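Local atomic coordinates of EST1E (Clostridium proteoclasticum, PDB entry 2WTM), a protein that hydrolyses ester bonds as a promiscuous feruloyl esterase of a rumen bacterium, probably through the serine-nucleophile mechanism of alpha/beta-hydrolases. Residues A[134-137]-A[138-142]; A[178-181]-A[182-185]; A[203-206]-A[207-211]; A[224-227]-A[228-232]. All coordinates share one frame; numbering follows the deposited sequence.

Interaction 1 of 4, residues A[134-137]-A[138-142]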
loop_
_atom_site.group_PDB
_atom_site.type_symbol
_atom_site.label_atom_id
_atom_site.label_comp_id
_atom_site.label_asym_id
_atom_site.label_seq_id
_atom_site.Cartn_x
_atom_site.Cartn_y
_atom_site.Cartn_z
ATOM N N ALA A 134 -5.825 -16.316 2.049
ATOM C CA ALA A 134 -6.135 -16.030 0.646
ATOM C C ALA A 134 -4.910 -15.493 -0.067
ATOM O O ALA A 134 -4.981 -14.421 -0.708
ATOM C CB ALA A 134 -7.303 -15.028 0.551
ATOM N N ALA A 135 -3.801 -16.236 -0.011
ATOM C CA ALA A 135 -2.502 -15.733 -0.443
ATOM C C ALA A 135 -2.372 -15.616 -1.961
ATOM O O ALA A 135 -1.424 -14.977 -2.462
ATOM C CB ALA A 135 -1.426 -16.633 0.059
ATOM N N MET A 136 -3.290 -16.229 -2.694
ATOM C CA MET A 136 -3.269 -16.099 -4.183
ATOM C C MET A 136 -4.013 -14.848 -4.671
ATOM O O MET A 136 -4.026 -14.596 -5.894
ATOM C CB MET A 136 -3.834 -17.366 -4.871
ATOM C CG MET A 136 -3.150 -18.650 -4.525
ATOM S SD MET A 136 -1.476 -18.594 -5.069
ATOM C CE MET A 136 -1.754 -18.428 -6.817
ATOM N N ILE A 137 -4.642 -14.035 -3.797
ATOM C CA ILE A 137 -5.405 -12.886 -4.320
ATOM C C ILE A 137 -4.561 -12.054 -5.304
ATOM O O ILE A 137 -5.065 -11.690 -6.347
ATOM C CB ILE A 137 -6.054 -12.063 -3.186
ATOM C CG1 ILE A 137 -7.346 -12.791 -2.746
ATOM C CG2 ILE A 137 -6.330 -10.640 -3.661
ATOM C CD1 ILE A 137 -7.991 -12.186 -1.560
ATOM N N PRO A 138 -3.311 -11.671 -4.939
ATOM C CA PRO A 138 -2.547 -10.780 -5.906
ATOM C C PRO A 138 -2.257 -11.453 -7.217
ATOM O O PRO A 138 -2.490 -10.787 -8.262
ATOM C CB PRO A 138 -1.308 -10.349 -5.110
ATOM C CG PRO A 138 -1.810 -10.511 -3.624
ATOM C CD PRO A 138 -2.647 -11.765 -3.620
ATOM N N GLU A 139 -1.827 -12.685 -7.188
ATOM C CA GLU A 139 -1.451 -13.373 -8.473
ATOM C C GLU A 139 -2.726 -13.510 -9.324
ATOM O O GLU A 139 -2.765 -13.175 -10.526
ATOM C CB GLU A 139 -0.765 -14.696 -8.228
ATOM C CG GLU A 139 -0.642 -15.508 -9.487
ATOM C CD GLU A 139 0.109 -16.834 -9.336
ATOM O OE1 GLU A 139 0.731 -17.157 -8.298
ATOM O OE2 GLU A 139 0.028 -17.592 -10.319
ATOM N N ILE A 140 -3.818 -13.914 -8.691
ATOM C CA ILE A 140 -5.047 -14.150 -9.421
ATOM C C ILE A 140 -5.631 -12.850 -9.923
ATOM O O ILE A 140 -6.136 -12.800 -11.019
ATOM C CB ILE A 140 -6.000 -14.999 -8.600
ATOM C CG1 ILE A 140 -5.419 -16.384 -8.315
ATOM C CG2 ILE A 140 -7.374 -15.101 -9.204
ATOM C CD1 ILE A 140 -4.923 -17.109 -9.530
ATOM N N ALA A 141 -5.467 -11.742 -9.181
ATOM C CA ALA A 141 -5.882 -10.442 -9.641
ATOM C C ALA A 141 -5.131 -10.022 -10.909
ATOM O O ALA A 141 -5.707 -9.385 -11.814
ATOM C CB ALA A 141 -5.725 -9.401 -8.550
ATOM N N ARG A 142 -3.874 -10.392 -10.952
ATOM C CA ARG A 142 -3.032 -10.132 -12.128
ATOM C C ARG A 142 -3.516 -10.870 -13.362
ATOM O O ARG A 142 -3.321 -10.343 -14.514
ATOM C CB ARG A 142 -1.541 -10.405 -11.849
ATOM C CG ARG A 142 -0.903 -9.360 -10.926
ATOM C CD ARG A 142 0.572 -9.521 -10.811
ATOM N NE ARG A 142 0.983 -10.657 -9.990
ATOM C CZ ARG A 142 1.114 -10.641 -8.671
ATOM N NH1 ARG A 142 0.915 -9.542 -8.014
ATOM N NH2 ARG A 142 1.558 -11.748 -8.035
HETATM O O HOH W 1 -0.346 -14.193 -4.882
#

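Interaction 2 of 4, residues A[178-181]-A[182-185]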
loop_
_atom_site.group_PDB
_atom_site.type_symbol
_atom_site.label_atom_id
_atom_site.label_comp_id
_atom_site.label_asym_id
_atom_site.label_seq_id
_atom_site.Cartn_x
_atom_site.Cartn_y
_atom_site.Cartn_z
ATOM N N THR A 178 -0.372 -5.213 -7.349
ATOM C CA THR A 178 1.014 -4.740 -7.136
ATOM C C THR A 178 1.797 -5.644 -6.197
ATOM O O THR A 178 3.010 -5.543 -6.050
ATOM C CB THR A 178 1.050 -3.364 -6.633
ATOM O OG1 THR A 178 0.695 -3.311 -5.235
ATOM C CG2 THR A 178 0.237 -2.409 -7.519
ATOM N N ILE A 179 1.102 -6.459 -5.457
ATOM C CA ILE A 179 1.692 -7.159 -4.297
ATOM C C ILE A 179 2.326 -8.445 -4.717
ATOM O O ILE A 179 1.688 -9.356 -5.244
ATOM C CB ILE A 179 0.646 -7.403 -3.213
ATOM C CG1 ILE A 179 0.179 -6.088 -2.641
ATOM C CG2 ILE A 179 1.196 -8.214 -2.009
ATOM C CD1 ILE A 179 -1.009 -6.127 -1.792
ATOM N N ARG A 180 3.636 -8.561 -4.432
ATOM C CA ARG A 180 4.381 -9.810 -4.689
ATOM C C ARG A 180 4.492 -10.653 -3.407
ATOM O O ARG A 180 5.410 -10.487 -2.653
ATOM C CB ARG A 180 5.763 -9.453 -5.197
ATOM C CG ARG A 180 5.761 -8.416 -6.327
ATOM C CD ARG A 180 4.844 -8.692 -7.461
ATOM N NE ARG A 180 5.077 -10.014 -8.018
ATOM C CZ ARG A 180 4.783 -10.363 -9.258
ATOM N NH1 ARG A 180 4.300 -9.482 -10.134
ATOM N NH2 ARG A 180 5.016 -11.617 -9.628
ATOM N N VAL A 181 3.483 -11.485 -3.171
ATOM C CA VAL A 181 3.402 -12.255 -1.910
ATOM C C VAL A 181 4.670 -13.001 -1.586
ATOM O O VAL A 181 5.119 -13.054 -0.458
ATOM C CB VAL A 181 2.142 -13.189 -1.900
ATOM C CG1 VAL A 181 2.054 -13.963 -0.626
ATOM C CG2 VAL A 181 0.886 -12.351 -2.076
ATOM N N GLU A 182 5.241 -13.589 -2.630
ATOM C CA GLU A 182 6.429 -14.414 -2.450
ATOM C C GLU A 182 7.591 -13.683 -1.807
ATOM O O GLU A 182 8.395 -14.303 -1.058
ATOM C CB GLU A 182 6.833 -14.978 -3.814
ATOM C CG GLU A 182 5.945 -16.037 -4.415
ATOM C CD GLU A 182 4.618 -15.526 -5.042
ATOM O OE1 GLU A 182 4.443 -14.267 -5.257
ATOM O OE2 GLU A 182 3.757 -16.407 -5.343
ATOM N N ASP A 183 7.703 -12.374 -2.045
ATOM C CA ASP A 183 8.749 -11.531 -1.423
ATOM C C ASP A 183 8.570 -11.519 0.100
ATOM O O ASP A 183 9.531 -11.592 0.880
ATOM C CB ASP A 183 8.715 -10.104 -1.927
ATOM C CG ASP A 183 9.223 -9.945 -3.310
ATOM O OD1 ASP A 183 9.653 -10.946 -3.938
ATOM O OD2 ASP A 183 9.125 -8.802 -3.781
ATOM N N PHE A 184 7.318 -11.350 0.502
ATOM C CA PHE A 184 6.990 -11.299 1.936
ATOM C C PHE A 184 7.165 -12.675 2.627
ATOM O O PHE A 184 7.526 -12.736 3.796
ATOM C CB PHE A 184 5.522 -10.813 2.187
ATOM C CG PHE A 184 5.208 -9.434 1.671
ATOM C CD1 PHE A 184 5.098 -8.396 2.533
ATOM C CD2 PHE A 184 5.105 -9.158 0.313
ATOM C CE1 PHE A 184 4.766 -7.113 2.115
ATOM C CE2 PHE A 184 4.744 -7.890 -0.139
ATOM C CZ PHE A 184 4.596 -6.863 0.771
ATOM N N VAL A 185 6.842 -13.735 1.922
ATOM C CA VAL A 185 7.086 -15.090 2.445
ATOM C C VAL A 185 8.592 -15.272 2.686
ATOM O O VAL A 185 9.029 -15.746 3.744
ATOM C CB VAL A 185 6.548 -16.159 1.509
ATOM C CG1 VAL A 185 6.993 -17.549 1.918
ATOM C CG2 VAL A 185 5.013 -16.083 1.448
HETATM O O HOH W 2 2.070 -12.765 -5.374
HETATM O O HOH W 3 5.769 -12.708 -6.741
#

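Interaction 3 of 4, residues A[203-206]-A[207-211]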
loop_
_atom_site.group_PDB
_atom_site.type_symbol
_atom_site.label_atom_id
_atom_site.label_comp_id
_atom_site.label_asym_id
_atom_site.label_seq_id
_atom_site.Cartn_x
_atom_site.Cartn_y
_atom_site.Cartn_z
ATOM N N VAL A 203 -10.768 -20.613 -1.255
ATOM C CA VAL A 203 -9.349 -20.403 -1.600
ATOM C C VAL A 203 -8.645 -21.736 -1.640
ATOM O O VAL A 203 -8.798 -22.574 -0.720
ATOM C CB VAL A 203 -8.707 -19.315 -0.595
ATOM C CG1 VAL A 203 -9.562 -18.057 -0.579
ATOM C CG2 VAL A 203 -8.602 -19.824 0.787
ATOM N N PRO A 204 -7.869 -21.988 -2.709
ATOM C CA PRO A 204 -7.351 -23.305 -2.961
ATOM C C PRO A 204 -6.341 -23.789 -1.946
ATOM O O PRO A 204 -5.346 -23.102 -1.676
ATOM C CB PRO A 204 -6.660 -23.134 -4.344
ATOM C CG PRO A 204 -6.298 -21.725 -4.385
ATOM C CD PRO A 204 -7.473 -21.051 -3.781
ATOM N N TYR A 205 -6.637 -24.960 -1.362
ATOM C CA TYR A 205 -5.729 -25.660 -0.439
ATOM C C TYR A 205 -4.279 -25.757 -0.925
ATOM O O TYR A 205 -3.352 -25.576 -0.140
ATOM C CB TYR A 205 -6.293 -27.086 -0.151
ATOM C CG TYR A 205 -5.369 -28.017 0.598
ATOM C CD1 TYR A 205 -5.125 -27.833 1.956
ATOM C CD2 TYR A 205 -4.747 -29.108 -0.028
ATOM C CE1 TYR A 205 -4.281 -28.630 2.617
ATOM C CE2 TYR A 205 -3.886 -29.935 0.637
ATOM C CZ TYR A 205 -3.655 -29.721 1.948
ATOM O OH TYR A 205 -2.791 -30.556 2.604
ATOM N N GLU A 206 -4.073 -26.062 -2.211
ATOM C CA GLU A 206 -2.758 -26.364 -2.726
ATOM C C GLU A 206 -1.851 -25.143 -2.695
ATOM O O GLU A 206 -0.616 -25.261 -2.635
ATOM C CB GLU A 206 -2.841 -26.964 -4.153
ATOM C CG GLU A 206 -1.478 -27.335 -4.778
ATOM C CD GLU A 206 -0.709 -28.391 -3.977
ATOM O OE1 GLU A 206 -1.343 -29.091 -3.160
ATOM O OE2 GLU A 206 0.532 -28.545 -4.181
ATOM N N ALA A 207 -2.433 -23.943 -2.724
ATOM C CA ALA A 207 -1.575 -22.773 -2.580
ATOM C C ALA A 207 -0.928 -22.709 -1.205
ATOM O O ALA A 207 0.230 -22.334 -1.039
ATOM C CB ALA A 207 -2.332 -21.496 -2.906
ATOM N N SER A 208 -1.650 -23.136 -0.188
ATOM C CA SER A 208 -1.063 -23.204 1.133
ATOM C C SER A 208 -0.008 -24.288 1.275
ATOM O O SER A 208 0.950 -24.142 2.004
ATOM C CB SER A 208 -2.132 -23.442 2.196
ATOM O OG SER A 208 -2.839 -22.252 2.517
ATOM N N VAL A 209 -0.227 -25.430 0.621
ATOM C CA VAL A 209 0.850 -26.409 0.498
ATOM C C VAL A 209 2.100 -25.761 -0.090
ATOM O O VAL A 209 3.183 -25.908 0.469
ATOM C CB VAL A 209 0.428 -27.653 -0.350
ATOM C CG1 VAL A 209 1.583 -28.638 -0.481
ATOM C CG2 VAL A 209 -0.830 -28.305 0.247
ATOM N N ALA A 210 1.954 -25.014 -1.202
ATOM C CA ALA A 210 3.091 -24.390 -1.846
ATOM C C ALA A 210 3.765 -23.346 -0.956
ATOM O O ALA A 210 5.004 -23.348 -0.754
ATOM C CB ALA A 210 2.638 -23.754 -3.150
ATOM N N PHE A 211 2.970 -22.410 -0.401
ATOM C CA PHE A 211 3.565 -21.400 0.469
ATOM C C PHE A 211 4.246 -22.019 1.703
ATOM O O PHE A 211 5.291 -21.578 2.130
ATOM C CB PHE A 211 2.583 -20.258 0.850
ATOM C CG PHE A 211 2.321 -19.316 -0.289
ATOM C CD1 PHE A 211 3.332 -18.532 -0.780
ATOM C CD2 PHE A 211 1.048 -19.226 -0.845
ATOM C CE1 PHE A 211 3.062 -17.631 -1.860
ATOM C CE2 PHE A 211 0.777 -18.378 -1.926
ATOM C CZ PHE A 211 1.785 -17.586 -2.421
#

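Interaction 4 of 4, residues A[224-227]-A[228-232]. With PO4 (phosphate ion), chain E.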
loop_
_atom_site.group_PDB
_atom_site.type_symbol
_atom_site.label_atom_id
_atom_site.label_comp_id
_atom_site.label_asym_id
_atom_site.label_seq_id
_atom_site.Cartn_x
_atom_site.Cartn_y
_atom_site.Cartn_z
ATOM N N PRO A 224 -8.706 -32.372 7.325
ATOM C CA PRO A 224 -9.316 -33.201 6.272
ATOM C C PRO A 224 -10.806 -32.995 6.119
ATOM O O PRO A 224 -11.535 -33.012 7.113
ATOM C CB PRO A 224 -8.982 -34.630 6.718
ATOM C CG PRO A 224 -7.930 -34.500 7.659
ATOM C CD PRO A 224 -8.134 -33.183 8.388
ATOM N N GLY A 225 -11.224 -32.768 4.866
ATOM C CA GLY A 225 -12.596 -32.671 4.517
ATOM C C GLY A 225 -13.284 -31.374 4.807
ATOM O O GLY A 225 -14.448 -31.184 4.464
ATOM N N ASP A 226 -12.528 -30.422 5.375
ATOM C CA ASP A 226 -13.155 -29.234 5.939
ATOM C C ASP A 226 -13.174 -28.023 4.990
ATOM O O ASP A 226 -12.434 -27.980 3.991
ATOM C CB ASP A 226 -12.548 -28.884 7.259
ATOM C CG ASP A 226 -13.574 -28.337 8.234
ATOM O OD1 ASP A 226 -14.715 -28.013 7.824
ATOM O OD2 ASP A 226 -13.195 -28.201 9.390
ATOM N N THR A 227 -14.056 -27.097 5.335
ATOM C CA THR A 227 -14.450 -25.987 4.514
ATOM C C THR A 227 -13.591 -24.738 4.862
ATOM O O THR A 227 -12.699 -24.742 5.713
ATOM C CB THR A 227 -15.936 -25.704 4.731
ATOM O OG1 THR A 227 -16.163 -25.249 6.066
ATOM C CG2 THR A 227 -16.760 -27.016 4.534
ATOM N N HIS A 228 -13.893 -23.696 4.148
ATOM C CA HIS A 228 -13.151 -22.428 4.315
ATOM C C HIS A 228 -13.169 -21.898 5.739
ATOM O O HIS A 228 -12.158 -21.361 6.190
ATOM C CB HIS A 228 -13.731 -21.395 3.366
ATOM C CG HIS A 228 -12.934 -20.131 3.278
ATOM N ND1 HIS A 228 -11.574 -20.112 3.074
ATOM C CD2 HIS A 228 -13.328 -18.830 3.371
ATOM C CE1 HIS A 228 -11.155 -18.851 3.066
ATOM N NE2 HIS A 228 -12.193 -18.060 3.253
ATOM N N CYS A 229 -14.322 -21.976 6.397
ATOM C CA CYS A 229 -14.458 -21.509 7.794
ATOM C C CYS A 229 -14.578 -22.636 8.795
ATOM O O CYS A 229 -15.050 -22.432 9.934
ATOM C CB CYS A 229 -15.638 -20.564 7.965
ATOM S SG CYS A 229 -15.550 -19.016 7.063
ATOM N N TYR A 230 -14.150 -23.825 8.386
ATOM C CA TYR A 230 -14.064 -24.968 9.290
ATOM C C TYR A 230 -15.432 -25.379 9.886
ATOM O O TYR A 230 -15.619 -25.475 11.118
ATOM C CB TYR A 230 -12.985 -24.740 10.357
ATOM C CG TYR A 230 -11.825 -23.905 9.880
ATOM C CD1 TYR A 230 -10.979 -24.370 8.874
ATOM C CD2 TYR A 230 -11.561 -22.665 10.406
ATOM C CE1 TYR A 230 -9.876 -23.629 8.469
ATOM C CE2 TYR A 230 -10.463 -21.923 9.995
ATOM C CZ TYR A 230 -9.664 -22.392 9.009
ATOM O OH TYR A 230 -8.550 -21.717 8.529
ATOM N N ASP A 231 -16.371 -25.624 8.994
ATOM C CA ASP A 231 -17.757 -25.940 9.400
ATOM C C ASP A 231 -17.734 -27.286 10.132
ATOM O O ASP A 231 -18.497 -27.478 11.091
ATOM C CB ASP A 231 -18.671 -26.045 8.204
ATOM C CG ASP A 231 -18.887 -24.748 7.481
ATOM O OD1 ASP A 231 -18.700 -23.671 8.044
ATOM O OD2 ASP A 231 -19.354 -24.825 6.333
ATOM N N HIS A 232 -16.872 -28.216 9.709
ATOM C CA HIS A 232 -16.891 -29.574 10.287
ATOM C C HIS A 232 -15.976 -29.817 11.466
ATOM O O HIS A 232 -16.291 -30.618 12.378
ATOM C CB HIS A 232 -16.540 -30.642 9.240
ATOM C CG HIS A 232 -17.219 -30.454 7.922
ATOM N ND1 HIS A 232 -16.576 -30.715 6.727
ATOM C CD2 HIS A 232 -18.468 -30.044 7.599
ATOM C CE1 HIS A 232 -17.400 -30.466 5.728
ATOM N NE2 HIS A 232 -18.548 -30.041 6.227
HETATM P P PO4 E . -12.686 -14.197 3.201
HETATM O O1 PO4 E . -13.235 -14.449 4.602
HETATM O O2 PO4 E . -13.891 -13.594 2.518
HETATM O O3 PO4 E . -12.454 -15.519 2.483
HETATM O O4 PO4 E . -11.381 -13.353 3.140
HETATM O O HOH W 4 -17.080 -22.559 5.040
#

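Interaction 1 of 4, residues A[134-137]-A[138-142]
Met-136 and Ile-137 meet Glu-139, Ile-140 and Ala-141 in a local contact at the start of a helix, where the loop after strand 125-131 of this alpha/beta-hydrolase turns into helix 137-143. A type I beta turn from Ala-134 to Ile-137 delivers the chain into the first helical residues. The backbone then closes two helical hydrogen bonds: Ile-140 N reaches Met-136 O at 2.9 Å in an almost straight bond (N-H...O 168°), and Ala-141 N binds Ile-137 O over the same 2.9 Å. Pro-138 suits the first turn of the helix, where its lack of an N-H costs no bond; the 3.4 Å between its CD and Ile-137 CB is the closeness that a peptide link to proline imposes. One water bridges the loop and the helix start, donating to Ala-135 O and accepting from Glu-139 N at 3.1 Å, and in this way gives a partner to an amide of the first helical turn.

Among the side chains, Met-136 lies alongside Glu-139, both pointing the same way. The methionine is bent at chi2 and chi3, which swings its methyl end towards the carboxylate, while its CB rests on Ile-140 CG1 at 3.9 Å. Phe-211 of helix 205-214 packs against Ala-135 and Met-136, and Ile-137 touches Tyr-172 and Gln-109, near the presumed catalytic centre. Glu-139 reaches out as an extended chain, CG anti to the backbone N (chi1 168°), and its OE1 stands 3.2 Å from Met-136 CE.

Interaction 2 of 4, residues A[178-181]-A[182-185]
Arg-180 and Val-181 form the entry to helix 181-187, and their carbonyls receive the amides of Asp-183 and Val-185 in a local contact where the loop after helix 171-176 becomes helical. Of these backbone bonds, Asp-183 N to Arg-180 O (3.0 Å) is bent, the donor standing above the carbonyl plane, whereas Val-185 N to Val-181 O is straighter (N-H...O 161°) and is the regular helical link.

Water supplies the second kind of link. One molecule accepts from Val-181 N at 2.9 Å and donates to Glu-182 OE1 at 2.8 Å; a second accepts from Arg-180 NE at 3.1 Å and donates to the same OE1. Glu-182 is bent at chi2 (77°), which folds its carboxylate back over the helix start, where both waters can use one oxygen.

Apolar contacts fill the inner side. The Phe-184 ring crosses the Ile-179 side chain at about a right angle, with CE2 4.0 Å from Ile-179 CG2, and presents its edge to the carbonyl of Arg-180, its CD2 lying 3.3 Å from that O. Val-181 CG1 approaches Val-185 CG2 one turn on. Helix 109-120, through Leu-112, Met-115 and Leu-116, packs against this apolar side, while Phe-184 also touches Thr-178 of the second subunit.

Arg-180 and Glu-182 do not touch as an ion pair, their NE and OE1 being 5.1 Å apart. Their opposite charges are joined through solvent, and the carboxylate near the first turn of the helix would probably be stabilised by the dipole there.

Interaction 3 of 4, residues A[203-206]-A[207-211]
The first turn of helix 205-214, the helix of the beta-alpha-beta unit between strands 192-197 and 218-223, carries a CH-pi contact between Tyr-205 and Val-209 on its flank. Val-209 CG2 sits over one face of the tyrosine ring, 3.9 Å from the centroid and 28° off the ring normal, with Tyr-205 CE2 its nearest ring atom at 3.5 Å. Tyr-205 has its CG anti to the backbone N (chi1 170°), a torsion that lays the ring along the helix flank with one face turned to this methyl. The phenol OH ends in a hydrogen bond to Thr-222 OG1 of strand 218-223, and Leu-220 of that strand touches both side chains.

Glu-206 bends at chi2 (61°) and brings OE1 to 3.5 Å from the same Val-209 CG2, roughly at right angles to the ring's approach. Backbone bonds close the turn itself: Ala-207 N to Pro-204 O at 3.2 Å, Val-209 N to Tyr-205 O, and Ala-210 N to Glu-206 O at 3.0 Å. Pro-204 precedes the helix, and its CG lies 4.2 Å from Ala-207 CB. Ser-208 OG binds His-196 ND1, tying the helix to strand 192-197.

One methyl group thus serves two quite different neighbours, an aromatic face and a carboxylate. The helix start meets the sheet through apolar packing on Leu-220 and through the hydroxyl bonds of Tyr-205 and Ser-208.

Interaction 4 of 4, residues A[224-227]-A[228-232]
A single carboxylate oxygen, Asp-226 OD1, takes backbone N-H groups from opposite faces of its plane in the loop that carries the probable catalytic histidine of this alpha/beta-hydrolase, between strand 218-223 and helix 234-249. His-232 N comes across the loop on the syn side at 2.9 Å, and Thr-227 N, from the neighbouring residue, reaches it from above the plane at 2.7 Å. The other oxygen, OD2, lies 3.3 Å from Tyr-230 CA and accepts from His-233 N just beyond the loop, so both oxygens of this buried acid are used and its rotation is fixed.

Thr-227 adds a second fastening. Its OG1, held between the backbone N and the carbonyl carbon (chi1 66°), accepts from Asp-231 N at 3.0 Å in a nearly straight bond (164°), and a water joins OG1 to Cys-229 N. A type I beta turn runs from Thr-227 to Tyr-230, closed by Tyr-230 N on Thr-227 O. Further round, the His-232 ring presents its edge to Gly-225 O through a weak bond from ND1, and Thr-227 CG2 stands 3.7 Å from His-232 CE1. Tyr-230 OH binds Ser-132 OG, joining the loop to the segment just after strand 125-131.

The histidine so displayed, His-228, bonds through ND1 to Asp-200 OD2, an arrangement consistent with a Ser-His-Asp triad completed by Ser-108, whose OG also binds a phosphate, probably from the crystallisation liquor; the phosphate O3 accepts a hydrogen bond from His-228 NE2 at 2.7 Å, at the edge of the ring.

The four interactions follow one another along the chain, all at helix starts or loops around the central mixed sheet. Interactions 1 and 2 have centres 10 Å apart; there Arg-142 NH1 probably bonds to Ile-179 O, and helices 137-143 and 181-187 adjoin. Phe-211 of interaction 3 is the common neighbour, reached by Ala-135 and Met-136 of interaction 1 and by Val-181 and Val-185 of interaction 2. Interaction 3 continues to interaction 4 through Val-203 packing on His-228, their centres 15 Å apart. Although interactions 2 and 4 are farthest apart, about 27 Å between centres, packing through interaction 3 connects them in series, from the subunit contact to the probable catalytic histidine.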